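Local coordinates for protein ketosynthase (Streptomyces sp. MSC090213JE08, PDB 6KXD) that probably catalyses the decarboxylative condensation of acyl and malonyl groups carried on acyl carrier protein, the chain-extension step of polyketide synthesis, at residues A[31-36]-A[355-360]; A[220-225]-A[327-332]; A[297-302]-A[388-393]; A[362-367]-A[375-380]. All coordinates share one frame; numbering follows the deposited sequence.

The centres of interactions 1, 2 and 4 lie about 16 to 21 Å from the centre of the chain, and interaction 3 lies deeper, at about 11 Å. In interactions 1 and 2, segments 31-36 and 220-225 from the N-terminal part of the sequence meet C-terminal ones. Interactions 2 and 4 are closest, with centres about 7 Å apart, and Asp223 of one bonds the backbone at Arg365 of the other. Interactions 2 and 3 share a sheet, since strands 326-328 and 297-299 are neighbours in it. Along the chain, interaction 2 falls inside the loop that interaction 1 closes, and interaction 4 inside that of interaction 3. Segments distant in sequence thus converge on one sheet.

Interaction 1: A[31-36]-A[355-360]; sequences GLRAGR and HGFIPP
Arg33 lays its aliphatic stem over the Phe357 ring, which joins the end of helix 24-34 to the short strand 357-358. The evidence for a CH-pi contact is direct: Arg33 CG stands 3.6 Å from the centroid of the Phe357 ring and 2° off its normal. Leu32 reaches the same ring obliquely, its CB 4.0 Å from Phe357 CE1. A chi1 of 78° swings the Phe357 ring toward helix 24-34, while His355 CB and Pro359 CA lie in the ring plane at its edge. The closest approach is at Pro360, whose CD comes within 3.2 Å of Leu32 O and whose CG rests 3.9 Å from Gly35 CA. Pro359 CB is a looser neighbour, 4.0 Å from Leu32 O. Gly35 ends the helix in a Schellman motif, with positive phi and a bond of 3.0 Å from Arg36 N back to Gly31 O. Met333 of helix 331-334 touches Leu32, Pro359 and Pro360, so this inner side is buried.

The outer side is looser. Arg33 bends at chi3 (75°), and its guanidinium plane stands steeply against the Phe357 ring, an orientation that does not stack charge on the aromatic face. Arg33 and His355 are exposed here, with Arg33 NE 6.6 Å from His355 ND1, too far apart for a direct bond. The contact therefore rests on van der Waals and CH-pi packing, with no charged group engaged across it, and the exposed end of Arg33 lies on the outer side.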
loop_
_atom_site.group_PDB
_atom_site.type_symbol
_atom_site.label_atom_id
_atom_site.label_comp_id
_atom_site.label_asym_id
_atom_site.label_seq_id
_atom_site.Cartn_x
_atom_site.Cartn_y
_atom_site.Cartn_z
ATOM N N GLY A 31 18.519 -11.742 -18.610
ATOM C CA GLY A 31 17.805 -10.674 -19.299
ATOM C C GLY A 31 18.462 -9.337 -19.032
ATOM O O GLY A 31 18.652 -8.547 -19.958
ATOM N N LEU A 32 18.867 -9.122 -17.775
ATOM C CA LEU A 32 19.399 -7.846 -17.356
ATOM C C LEU A 32 20.752 -7.629 -18.037
ATOM O O LEU A 32 21.040 -6.529 -18.499
ATOM C CB LEU A 32 19.599 -7.795 -15.847
ATOM C CG LEU A 32 18.338 -7.648 -15.004
ATOM C CD1 LEU A 32 18.700 -7.857 -13.541
ATOM C CD2 LEU A 32 17.665 -6.302 -15.229
ATOM N N ARG A 33 21.584 -8.674 -18.020
ATOM C CA ARG A 33 22.927 -8.642 -18.625
ATOM C C ARG A 33 22.822 -8.508 -20.148
ATOM O O ARG A 33 23.730 -7.928 -20.777
ATOM C CB ARG A 33 23.740 -9.868 -18.185
ATOM C CG ARG A 33 24.350 -9.721 -16.800
ATOM C CD ARG A 33 24.807 -11.035 -16.185
ATOM N NE ARG A 33 26.044 -11.501 -16.788
ATOM C CZ ARG A 33 26.119 -12.415 -17.744
ATOM N NH1 ARG A 33 27.273 -12.639 -18.366
ATOM N NH2 ARG A 33 25.031 -13.076 -18.096
ATOM N N ALA A 34 21.731 -9.017 -20.725
ATOM C CA ALA A 34 21.536 -9.069 -22.158
ATOM C C ALA A 34 20.996 -7.765 -22.733
ATOM O O ALA A 34 21.026 -7.579 -23.941
ATOM C CB ALA A 34 20.601 -10.192 -22.524
ATOM N N GLY A 35 20.413 -6.897 -21.909
ATOM C CA GLY A 35 19.648 -5.818 -22.498
ATOM C C GLY A 35 18.414 -6.351 -23.188
ATOM O O GLY A 35 17.877 -5.742 -24.101
ATOM N N ARG A 36 17.855 -7.444 -22.664
ATOM C CA ARG A 36 16.609 -7.967 -23.229
ATOM C C ARG A 36 15.520 -6.886 -23.096
ATOM O O ARG A 36 15.453 -6.196 -22.106
ATOM C CB ARG A 36 16.251 -9.300 -22.560
ATOM C CG ARG A 36 14.980 -9.941 -23.100
ATOM C CD ARG A 36 14.998 -11.457 -23.036
ATOM N NE ARG A 36 15.548 -12.029 -21.815
ATOM C CZ ARG A 36 15.800 -13.322 -21.655
ATOM N NH1 ARG A 36 15.716 -14.130 -22.698
ATOM N NH2 ARG A 36 16.115 -13.804 -20.463
ATOM N N HIS A 355 26.820 -10.226 -8.880
ATOM C CA HIS A 355 27.417 -10.715 -10.128
ATOM C C HIS A 355 28.383 -9.685 -10.734
ATOM O O HIS A 355 28.953 -9.943 -11.778
ATOM C CB HIS A 355 26.322 -11.137 -11.118
ATOM C CG HIS A 355 25.566 -12.324 -10.633
ATOM N ND1 HIS A 355 26.142 -13.578 -10.573
ATOM C CD2 HIS A 355 24.330 -12.441 -10.089
ATOM C CE1 HIS A 355 25.273 -14.425 -10.052
ATOM N NE2 HIS A 355 24.158 -13.754 -9.756
ATOM N N GLY A 356 28.581 -8.545 -10.059
ATOM C CA GLY A 356 29.576 -7.550 -10.441
ATOM C C GLY A 356 29.290 -6.991 -11.826
ATOM O O GLY A 356 30.183 -6.873 -12.653
ATOM N N PHE A 357 28.027 -6.622 -12.076
ATOM C CA PHE A 357 27.661 -5.942 -13.320
ATOM C C PHE A 357 26.700 -4.775 -13.066
ATOM O O PHE A 357 26.104 -4.656 -12.013
ATOM C CB PHE A 357 27.041 -6.916 -14.310
ATOM C CG PHE A 357 25.605 -7.269 -14.041
ATOM C CD1 PHE A 357 24.578 -6.549 -14.629
ATOM C CD2 PHE A 357 25.288 -8.354 -13.244
ATOM C CE1 PHE A 357 23.258 -6.899 -14.403
ATOM C CE2 PHE A 357 23.965 -8.713 -13.036
ATOM C CZ PHE A 357 22.956 -7.971 -13.600
ATOM N N ILE A 358 26.586 -3.922 -14.083
ATOM C CA ILE A 358 25.683 -2.816 -14.094
ATOM C C ILE A 358 24.815 -2.987 -15.325
ATOM O O ILE A 358 25.319 -3.003 -16.456
ATOM C CB ILE A 358 26.406 -1.459 -14.096
ATOM C CG1 ILE A 358 27.336 -1.284 -12.902
ATOM C CG2 ILE A 358 25.379 -0.334 -14.163
ATOM C CD1 ILE A 358 28.132 -0.009 -12.983
ATOM N N PRO A 359 23.487 -3.162 -15.145
ATOM C CA PRO A 359 22.603 -3.445 -16.256
ATOM C C PRO A 359 22.473 -2.167 -17.060
ATOM O O PRO A 359 22.637 -1.075 -16.503
ATOM C CB PRO A 359 21.284 -3.843 -15.593
ATOM C CG PRO A 359 21.302 -3.100 -14.281
ATOM C CD PRO A 359 22.759 -3.092 -13.868
ATOM N N PRO A 360 22.167 -2.284 -18.369
ATOM C CA PRO A 360 22.165 -1.128 -19.263
ATOM C C PRO A 360 20.853 -0.352 -19.319
ATOM O O PRO A 360 19.771 -0.925 -19.100
ATOM C CB PRO A 360 22.362 -1.737 -20.659
ATOM C CG PRO A 360 21.759 -3.126 -20.538
ATOM C CD PRO A 360 21.883 -3.540 -19.080
#

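Interaction 2: A[220-225]-A[327-332]; sequences RPFDKD and TVAVKS
A type II beta turn, Arg220 to Asp223, presses its two corner residues, Pro221 and Phe222, against the junction between strand 326-328 and helix 331-334. Phe222 has a positive phi of 75°, as the third position of such a turn requires, and the turn closes through Asp223 N to Arg220 O at 3.1 Å. An Asx turn follows directly: Asp223 OD1 accepts from Asp225 N at 2.7 Å, on the anti side of the carboxylate.

Across the contact, Pro221 CB lies 3.3 Å from Ala329 CB, tighter than ordinary van der Waals packing. The other end of the proline ring meets the helix start, Pro221 CD being 3.6 Å from Ser332 CB. Phe222 CG is anti to its carbonyl carbon (chi1 -59°), which carries the ring along the strand: CE2 approaches Ala329 CB at 4.0 Å, and CZ meets Thr327 CG2 at 4.1 Å, both obliquely. Ser332 is tied back to Ala329. Its OG donates to Ala329 O at 2.7 Å, almost straight down the carbonyl, and its backbone N bonds the same oxygen. Outside the two segments, Asp309 OD2 of helix 306-320 accepts from Phe222 N, and Ser332 OG also bonds Ile362 N.

The turn comes from the loop between helix 202-210 and strand 234-242 and docks on a strand-to-helix junction of the C-terminal sequence, within a thiolase-type fold.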
loop_
_atom_site.group_PDB
_atom_site.type_symbol
_atom_site.label_atom_id
_atom_site.label_comp_id
_atom_site.label_asym_id
_atom_site.label_seq_id
_atom_site.Cartn_x
_atom_site.Cartn_y
_atom_site.Cartn_z
ATOM N N ARG A 220 13.122 4.883 -24.069
ATOM C CA ARG A 220 14.455 5.421 -24.152
ATOM C C ARG A 220 14.756 6.331 -22.973
ATOM O O ARG A 220 14.802 7.550 -23.141
ATOM C CB ARG A 220 14.615 6.237 -25.448
ATOM C CG ARG A 220 14.202 5.530 -26.725
ATOM C CD ARG A 220 14.688 6.336 -27.935
ATOM N NE ARG A 220 14.042 5.894 -29.151
ATOM C CZ ARG A 220 14.507 4.914 -29.933
ATOM N NH1 ARG A 220 15.476 4.117 -29.510
ATOM N NH2 ARG A 220 13.998 4.739 -31.133
ATOM N N PRO A 221 14.934 5.796 -21.746
ATOM C CA PRO A 221 15.242 6.627 -20.591
ATOM C C PRO A 221 16.536 7.428 -20.750
ATOM O O PRO A 221 17.613 6.885 -21.049
ATOM C CB PRO A 221 15.328 5.629 -19.425
ATOM C CG PRO A 221 14.425 4.514 -19.882
ATOM C CD PRO A 221 14.781 4.388 -21.355
ATOM N N PHE A 222 16.375 8.724 -20.495
ATOM C CA PHE A 222 17.428 9.726 -20.482
ATOM C C PHE A 222 17.855 10.071 -21.917
ATOM O O PHE A 222 18.779 10.844 -22.102
ATOM C CB PHE A 222 18.622 9.292 -19.633
ATOM C CG PHE A 222 18.256 9.020 -18.195
ATOM C CD1 PHE A 222 17.825 10.053 -17.375
ATOM C CD2 PHE A 222 18.293 7.733 -17.675
ATOM C CE1 PHE A 222 17.453 9.818 -16.060
ATOM C CE2 PHE A 222 17.931 7.503 -16.355
ATOM C CZ PHE A 222 17.514 8.544 -15.555
ATOM N N ASP A 223 17.143 9.542 -22.906
ATOM C CA ASP A 223 17.429 9.854 -24.292
ATOM C C ASP A 223 16.826 11.223 -24.599
ATOM O O ASP A 223 15.775 11.540 -24.079
ATOM C CB ASP A 223 16.855 8.790 -25.216
ATOM C CG ASP A 223 17.313 8.911 -26.659
ATOM O OD1 ASP A 223 16.746 9.765 -27.372
ATOM O OD2 ASP A 223 18.235 8.147 -27.035
ATOM N N LYS A 224 17.498 11.975 -25.481
ATOM C CA LYS A 224 17.102 13.290 -25.899
ATOM C C LYS A 224 15.727 13.242 -26.577
ATOM O O LYS A 224 14.954 14.192 -26.430
ATOM C CB LYS A 224 18.195 13.892 -26.795
ATOM C CG LYS A 224 18.038 15.366 -27.142
ATOM C CD LYS A 224 19.063 15.874 -28.161
ATOM C CE LYS A 224 19.043 17.381 -28.342
ATOM N NZ LYS A 224 18.115 17.783 -29.425
ATOM N N ASP A 225 15.382 12.151 -27.279
ATOM C CA ASP A 225 14.073 12.085 -27.978
ATOM C C ASP A 225 13.180 10.992 -27.374
ATOM O O ASP A 225 12.236 10.554 -28.031
ATOM C CB ASP A 225 14.222 11.906 -29.494
ATOM C CG ASP A 225 15.303 12.804 -30.076
ATOM O OD1 ASP A 225 15.082 14.042 -30.115
ATOM O OD2 ASP A 225 16.380 12.268 -30.429
ATOM N N THR A 327 24.072 6.044 -13.743
ATOM C CA THR A 327 22.674 6.085 -13.469
ATOM C C THR A 327 21.968 5.383 -14.630
ATOM O O THR A 327 21.886 5.886 -15.720
ATOM C CB THR A 327 22.214 7.533 -13.238
ATOM O OG1 THR A 327 22.887 8.025 -12.084
ATOM C CG2 THR A 327 20.712 7.658 -13.098
ATOM N N VAL A 328 21.404 4.219 -14.335
ATOM C CA VAL A 328 20.819 3.356 -15.311
ATOM C C VAL A 328 19.325 3.182 -15.036
ATOM O O VAL A 328 18.874 3.316 -13.892
ATOM C CB VAL A 328 21.533 1.993 -15.301
ATOM C CG1 VAL A 328 23.038 2.174 -15.324
ATOM C CG2 VAL A 328 21.123 1.117 -14.127
ATOM N N ALA A 329 18.597 2.860 -16.101
ATOM C CA ALA A 329 17.149 2.733 -16.101
ATOM C C ALA A 329 16.739 1.337 -16.605
ATOM O O ALA A 329 16.547 1.114 -17.780
ATOM C CB ALA A 329 16.532 3.837 -16.910
ATOM N N VAL A 330 16.488 0.435 -15.649
ATOM C CA VAL A 330 15.998 -0.938 -15.862
ATOM C C VAL A 330 14.689 -0.960 -16.646
ATOM O O VAL A 330 14.422 -1.913 -17.384
ATOM C CB VAL A 330 15.868 -1.640 -14.491
ATOM C CG1 VAL A 330 15.152 -2.982 -14.571
ATOM C CG2 VAL A 330 17.230 -1.807 -13.848
ATOM N N LYS A 331 13.864 0.095 -16.528
ATOM C CA LYS A 331 12.613 0.168 -17.249
ATOM C C LYS A 331 12.841 0.278 -18.767
ATOM O O LYS A 331 11.906 0.108 -19.545
ATOM C CB LYS A 331 11.781 1.372 -16.793
ATOM C CG LYS A 331 11.270 1.279 -15.355
ATOM C CD LYS A 331 10.409 2.443 -14.970
ATOM C CE LYS A 331 9.893 2.331 -13.549
ATOM N NZ LYS A 331 11.005 2.414 -12.585
ATOM N N SER A 332 14.073 0.584 -19.165
ATOM C CA SER A 332 14.385 0.563 -20.583
ATOM C C SER A 332 14.115 -0.857 -21.092
ATOM O O SER A 332 13.532 -0.999 -22.143
ATOM C CB SER A 332 15.779 1.007 -20.853
ATOM O OG SER A 332 16.719 0.131 -20.267
#

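Interaction 3: A[297-302]-A[388-393]; sequences FISAHG and VQNNSS
Val388 CG1 sits over one face of the Phe297 ring, 3.6 Å from its centroid. Beside this contact strands 297-299 and 388-393 pair in parallel, Ile298 with Gln389 and Ser299 with Asn390, their short axes 28° apart.

The backbone bonds pass from strand to strand. Gln389 N donates to Phe297 O at 3.1 Å, Ser299 N to Gln389 O at 2.6 Å, and Asn391 N to Ser299 O at 2.7 Å, the last almost linear at 178°. Ile298 turns its own backbone to the other neighbour, strand 326-328.

Side-chain polar groups are matched on both faces of the sheet. On one, Ser299 OG, anti to its backbone N (chi1 169°), donates to Asn390 OD1 at 2.9 Å in the carbonyl plane; Asn390 ND2 is taken by Asn174 OD1 and Ser342 O. On the other, Gln389 NE2 gives a 2.6 Å bond to a lone pair of Asn391 OD1, with Ile298 CG2 3.6 Å from Asn391 ND2. Tyr320 OH satisfies Gln389 OE1, and Glu312 OE1 accepts from both Asn391 ND2 and His301 N. Farther along, Ser392 OG bonds Ala400 O and Ser393 OG bonds Asn399 OD1.

Beyond the strand, the His301 ring has Ser393 N over one face, and its side chain touches Cys170. His301 opens the His-Gly-Thr-Gly-Thr sequence of beta-ketoacyl synthases, consistent with a place at their Cys-His-His site. Strand 387-394 is parallel to 297-299 on one side and antiparallel to 398-405 on the other, in the mixed sheet of the thiolase fold.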
loop_
_atom_site.group_PDB
_atom_site.type_symbol
_atom_site.label_atom_id
_atom_site.label_comp_id
_atom_site.label_asym_id
_atom_site.label_seq_id
_atom_site.Cartn_x
_atom_site.Cartn_y
_atom_site.Cartn_z
ATOM N N PHE A 297 26.441 2.594 -8.495
ATOM C CA PHE A 297 25.517 3.116 -9.489
ATOM C C PHE A 297 24.136 3.323 -8.843
ATOM O O PHE A 297 23.840 2.807 -7.780
ATOM C CB PHE A 297 25.461 2.242 -10.754
ATOM C CG PHE A 297 24.677 0.958 -10.652
ATOM C CD1 PHE A 297 25.249 -0.176 -10.103
ATOM C CD2 PHE A 297 23.348 0.902 -11.047
ATOM C CE1 PHE A 297 24.525 -1.352 -9.998
ATOM C CE2 PHE A 297 22.612 -0.266 -10.919
ATOM C CZ PHE A 297 23.211 -1.400 -10.424
ATOM N N ILE A 298 23.347 4.148 -9.514
ATOM C CA ILE A 298 21.966 4.378 -9.212
ATOM C C ILE A 298 21.161 3.603 -10.233
ATOM O O ILE A 298 21.389 3.748 -11.450
ATOM C CB ILE A 298 21.651 5.881 -9.264
ATOM C CG1 ILE A 298 22.513 6.648 -8.268
ATOM C CG2 ILE A 298 20.151 6.119 -9.086
ATOM C CD1 ILE A 298 22.622 8.136 -8.532
ATOM N N SER A 299 20.239 2.773 -9.738
ATOM C CA SER A 299 19.135 2.257 -10.515
ATOM C C SER A 299 18.014 3.306 -10.441
ATOM O O SER A 299 17.357 3.480 -9.388
ATOM C CB SER A 299 18.660 0.913 -9.997
ATOM O OG SER A 299 17.426 0.550 -10.608
ATOM N N ALA A 300 17.861 4.046 -11.532
ATOM C CA ALA A 300 17.011 5.193 -11.626
ATOM C C ALA A 300 15.552 4.752 -11.711
ATOM O O ALA A 300 15.274 3.673 -12.187
ATOM C CB ALA A 300 17.384 6.019 -12.823
ATOM N N HIS A 301 14.652 5.608 -11.230
ATOM C CA HIS A 301 13.233 5.464 -11.496
ATOM C C HIS A 301 13.032 5.472 -13.009
ATOM O O HIS A 301 12.291 4.653 -13.582
ATOM C CB HIS A 301 12.426 6.568 -10.817
ATOM C CG HIS A 301 10.963 6.478 -11.109
ATOM N ND1 HIS A 301 10.210 5.351 -10.822
ATOM C CD2 HIS A 301 10.112 7.383 -11.617
ATOM C CE1 HIS A 301 8.971 5.585 -11.209
ATOM N NE2 HIS A 301 8.890 6.816 -11.671
ATOM N N GLY A 302 13.723 6.411 -13.661
ATOM C CA GLY A 302 13.972 6.384 -15.138
ATOM C C GLY A 302 12.900 5.702 -15.952
ATOM O O GLY A 302 13.125 4.617 -16.493
ATOM N N VAL A 388 24.602 -0.007 -4.101
ATOM C CA VAL A 388 23.739 0.423 -5.169
ATOM C C VAL A 388 22.517 1.136 -4.571
ATOM O O VAL A 388 22.021 0.762 -3.537
ATOM C CB VAL A 388 23.317 -0.750 -6.065
ATOM C CG1 VAL A 388 22.445 -0.283 -7.215
ATOM C CG2 VAL A 388 24.510 -1.534 -6.584
ATOM N N GLN A 389 22.129 2.227 -5.226
ATOM C CA GLN A 389 20.920 2.979 -4.912
ATOM C C GLN A 389 19.839 2.616 -5.937
ATOM O O GLN A 389 20.048 2.602 -7.135
ATOM C CB GLN A 389 21.247 4.467 -4.861
ATOM C CG GLN A 389 20.029 5.368 -4.803
ATOM C CD GLN A 389 20.465 6.814 -4.823
ATOM O OE1 GLN A 389 21.462 7.181 -4.213
ATOM N NE2 GLN A 389 19.722 7.643 -5.523
ATOM N N ASN A 390 18.661 2.275 -5.427
ATOM C CA ASN A 390 17.533 2.031 -6.268
ATOM C C ASN A 390 16.463 3.073 -5.973
ATOM O O ASN A 390 15.894 3.069 -4.889
ATOM C CB ASN A 390 16.971 0.638 -5.993
ATOM C CG ASN A 390 15.834 0.232 -6.901
ATOM O OD1 ASN A 390 15.952 0.331 -8.132
ATOM N ND2 ASN A 390 14.758 -0.276 -6.303
ATOM N N ASN A 391 16.174 3.899 -6.979
ATOM C CA ASN A 391 15.280 4.975 -6.899
ATOM C C ASN A 391 13.889 4.541 -7.334
ATOM O O ASN A 391 13.687 3.687 -8.201
ATOM C CB ASN A 391 15.634 6.144 -7.813
ATOM C CG ASN A 391 16.847 6.929 -7.367
ATOM O OD1 ASN A 391 17.477 6.629 -6.357
ATOM N ND2 ASN A 391 17.171 7.957 -8.131
ATOM N N SER A 392 12.908 5.249 -6.774
ATOM C CA SER A 392 11.582 5.074 -7.209
ATOM C C SER A 392 10.804 6.301 -6.769
ATOM O O SER A 392 11.072 6.857 -5.707
ATOM C CB SER A 392 10.989 3.795 -6.685
ATOM O OG SER A 392 10.634 3.949 -5.317
ATOM N N SER A 393 9.934 6.747 -7.672
ATOM C CA SER A 393 9.074 7.863 -7.482
ATOM C C SER A 393 7.724 7.410 -7.998
ATOM O O SER A 393 7.659 6.484 -8.805
ATOM C CB SER A 393 9.550 9.098 -8.201
ATOM O OG SER A 393 10.781 9.520 -7.653
#

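Interaction 4: A[362-367]-A[375-380]; sequences INHRET and VVPNRA
Val375 points one methyl straight at the His364 ring, the two side chains crossing at about a right angle. Val375 CG2 lies over the middle of the ring, 3.5 Å from the centroid and 14° off the normal, which marks a CH-pi contact. Pro377 CB approaches the same ring obliquely, 3.6 Å from His364 CD2. The imidazole is placed there by a first torsion that sets CG trans to the backbone N (chi1 -160°), and its rotation is pinned at the far end: His364 NE2 and Thr367 OG1 share a hydrogen bond of 2.5 Å, with Thr367 CB in the ring plane at its edge.

The Asn378 amide is aimed at backbone instead of a side chain. Its OD1 accepts from His364 N at 2.9 Å and its ND2 donates to His364 O at 2.8 Å, the latter straight at 180°. Both bonds use in-plane lone pairs of their acceptor oxygens, and His364 O lies almost in the amide plane. One flat group thus grips both backbone polar atoms of His364, which holds the amide against flipping and locks the two loop arms together.

Both arms belong to the long connection between strands 357-358 and 381-382, which pair antiparallel. Val376 packs on strand 326-328 and Val375 touches Phe222, so the loop lies between the outer edge of the sheet and the turn at 220-223.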
loop_
_atom_site.group_PDB
_atom_site.type_symbol
_atom_site.label_atom_id
_atom_site.label_comp_id
_atom_site.label_asym_id
_atom_site.label_seq_id
_atom_site.Cartn_x
_atom_site.Cartn_y
_atom_site.Cartn_z
ATOM N N ILE A 362 18.945 0.664 -22.253
ATOM C CA ILE A 362 18.886 0.229 -23.635
ATOM C C ILE A 362 18.050 1.232 -24.439
ATOM O O ILE A 362 17.569 2.212 -23.899
ATOM C CB ILE A 362 18.351 -1.217 -23.726
ATOM C CG1 ILE A 362 16.831 -1.318 -23.520
ATOM C CG2 ILE A 362 19.124 -2.095 -22.771
ATOM C CD1 ILE A 362 16.221 -2.671 -23.914
ATOM N N ASN A 363 17.949 0.992 -25.751
ATOM C CA ASN A 363 17.316 1.885 -26.710
ATOM C C ASN A 363 17.917 3.302 -26.605
ATOM O O ASN A 363 17.233 4.293 -26.877
ATOM C CB ASN A 363 15.791 1.908 -26.542
ATOM C CG ASN A 363 15.173 0.531 -26.407
ATOM O OD1 ASN A 363 15.570 -0.386 -27.112
ATOM N ND2 ASN A 363 14.216 0.373 -25.500
ATOM N N HIS A 364 19.182 3.400 -26.195
ATOM C CA HIS A 364 19.829 4.684 -25.976
ATOM C C HIS A 364 20.570 5.125 -27.243
ATOM O O HIS A 364 21.612 4.519 -27.603
ATOM C CB HIS A 364 20.782 4.640 -24.784
ATOM C CG HIS A 364 21.077 6.003 -24.237
ATOM N ND1 HIS A 364 20.099 6.771 -23.629
ATOM C CD2 HIS A 364 22.207 6.748 -24.211
ATOM C CE1 HIS A 364 20.626 7.914 -23.239
ATOM N NE2 HIS A 364 21.914 7.923 -23.569
ATOM N N ARG A 365 20.025 6.162 -27.887
ATOM C CA ARG A 365 20.637 6.796 -29.083
ATOM C C ARG A 365 21.576 7.916 -28.634
ATOM O O ARG A 365 22.732 7.908 -28.964
ATOM C CB ARG A 365 19.564 7.342 -30.021
ATOM C CG ARG A 365 18.844 6.259 -30.804
ATOM C CD ARG A 365 17.344 6.408 -30.737
ATOM N NE ARG A 365 16.709 7.150 -31.822
ATOM C CZ ARG A 365 15.645 7.932 -31.666
ATOM N NH1 ARG A 365 15.457 8.588 -30.531
ATOM N NH2 ARG A 365 14.747 8.019 -32.633
ATOM N N GLU A 366 21.059 8.835 -27.817
ATOM C CA GLU A 366 21.755 10.058 -27.474
ATOM C C GLU A 366 21.261 10.581 -26.119
ATOM O O GLU A 366 20.064 10.799 -25.967
ATOM C CB GLU A 366 21.435 11.063 -28.574
ATOM C CG GLU A 366 22.143 12.388 -28.403
ATOM C CD GLU A 366 21.669 13.462 -29.372
ATOM O OE1 GLU A 366 20.742 13.200 -30.193
ATOM O OE2 GLU A 366 22.219 14.564 -29.295
ATOM N N THR A 367 22.183 10.814 -25.183
ATOM C CA THR A 367 21.864 11.262 -23.842
ATOM C C THR A 367 21.282 12.674 -23.959
ATOM O O THR A 367 21.800 13.521 -24.698
ATOM C CB THR A 367 23.082 11.139 -22.914
ATOM O OG1 THR A 367 23.534 9.785 -22.933
ATOM C CG2 THR A 367 22.787 11.493 -21.472
ATOM N N VAL A 375 24.616 6.728 -18.447
ATOM C CA VAL A 375 23.478 5.842 -18.309
ATOM C C VAL A 375 23.854 4.387 -18.642
ATOM O O VAL A 375 22.982 3.544 -18.822
ATOM C CB VAL A 375 22.309 6.349 -19.164
ATOM C CG1 VAL A 375 21.929 7.762 -18.746
ATOM C CG2 VAL A 375 22.601 6.284 -20.662
ATOM N N VAL A 376 25.153 4.096 -18.730
ATOM C CA VAL A 376 25.619 2.768 -19.148
ATOM C C VAL A 376 24.803 2.355 -20.364
ATOM O O VAL A 376 24.034 1.403 -20.331
ATOM C CB VAL A 376 25.508 1.779 -17.972
ATOM C CG1 VAL A 376 25.979 0.379 -18.341
ATOM C CG2 VAL A 376 26.257 2.297 -16.754
ATOM N N PRO A 377 24.910 3.079 -21.500
ATOM C CA PRO A 377 24.007 2.869 -22.625
ATOM C C PRO A 377 24.176 1.472 -23.234
ATOM O O PRO A 377 25.308 1.017 -23.361
ATOM C CB PRO A 377 24.397 3.940 -23.667
ATOM C CG PRO A 377 25.803 4.394 -23.274
ATOM C CD PRO A 377 25.973 4.056 -21.803
ATOM N N ASN A 378 23.035 0.816 -23.487
ATOM C CA ASN A 378 22.827 -0.325 -24.388
ATOM C C ASN A 378 23.537 -1.620 -23.961
ATOM O O ASN A 378 23.062 -2.680 -24.318
ATOM C CB ASN A 378 23.200 0.058 -25.812
ATOM C CG ASN A 378 22.365 1.224 -26.271
ATOM O OD1 ASN A 378 21.150 1.218 -26.092
ATOM N ND2 ASN A 378 23.016 2.245 -26.814
ATOM N N ARG A 379 24.672 -1.564 -23.279
ATOM C CA ARG A 379 25.360 -2.804 -22.909
ATOM C C ARG A 379 25.736 -2.782 -21.435
ATOM O O ARG A 379 26.264 -1.805 -20.924
ATOM C CB ARG A 379 26.643 -3.070 -23.717
ATOM C CG ARG A 379 27.201 -1.872 -24.468
ATOM C CD ARG A 379 28.463 -2.209 -25.247
ATOM N NE ARG A 379 28.788 -1.282 -26.334
ATOM C CZ ARG A 379 28.090 -1.104 -27.467
ATOM N NH1 ARG A 379 26.765 -1.218 -27.498
ATOM N NH2 ARG A 379 28.739 -0.786 -28.576
ATOM N N ALA A 380 25.511 -3.923 -20.781
ATOM C CA ALA A 380 25.958 -4.129 -19.429
ATOM C C ALA A 380 27.470 -3.971 -19.393
ATOM O O ALA A 380 28.137 -4.301 -20.350
ATOM C CB ALA A 380 25.560 -5.492 -18.921
#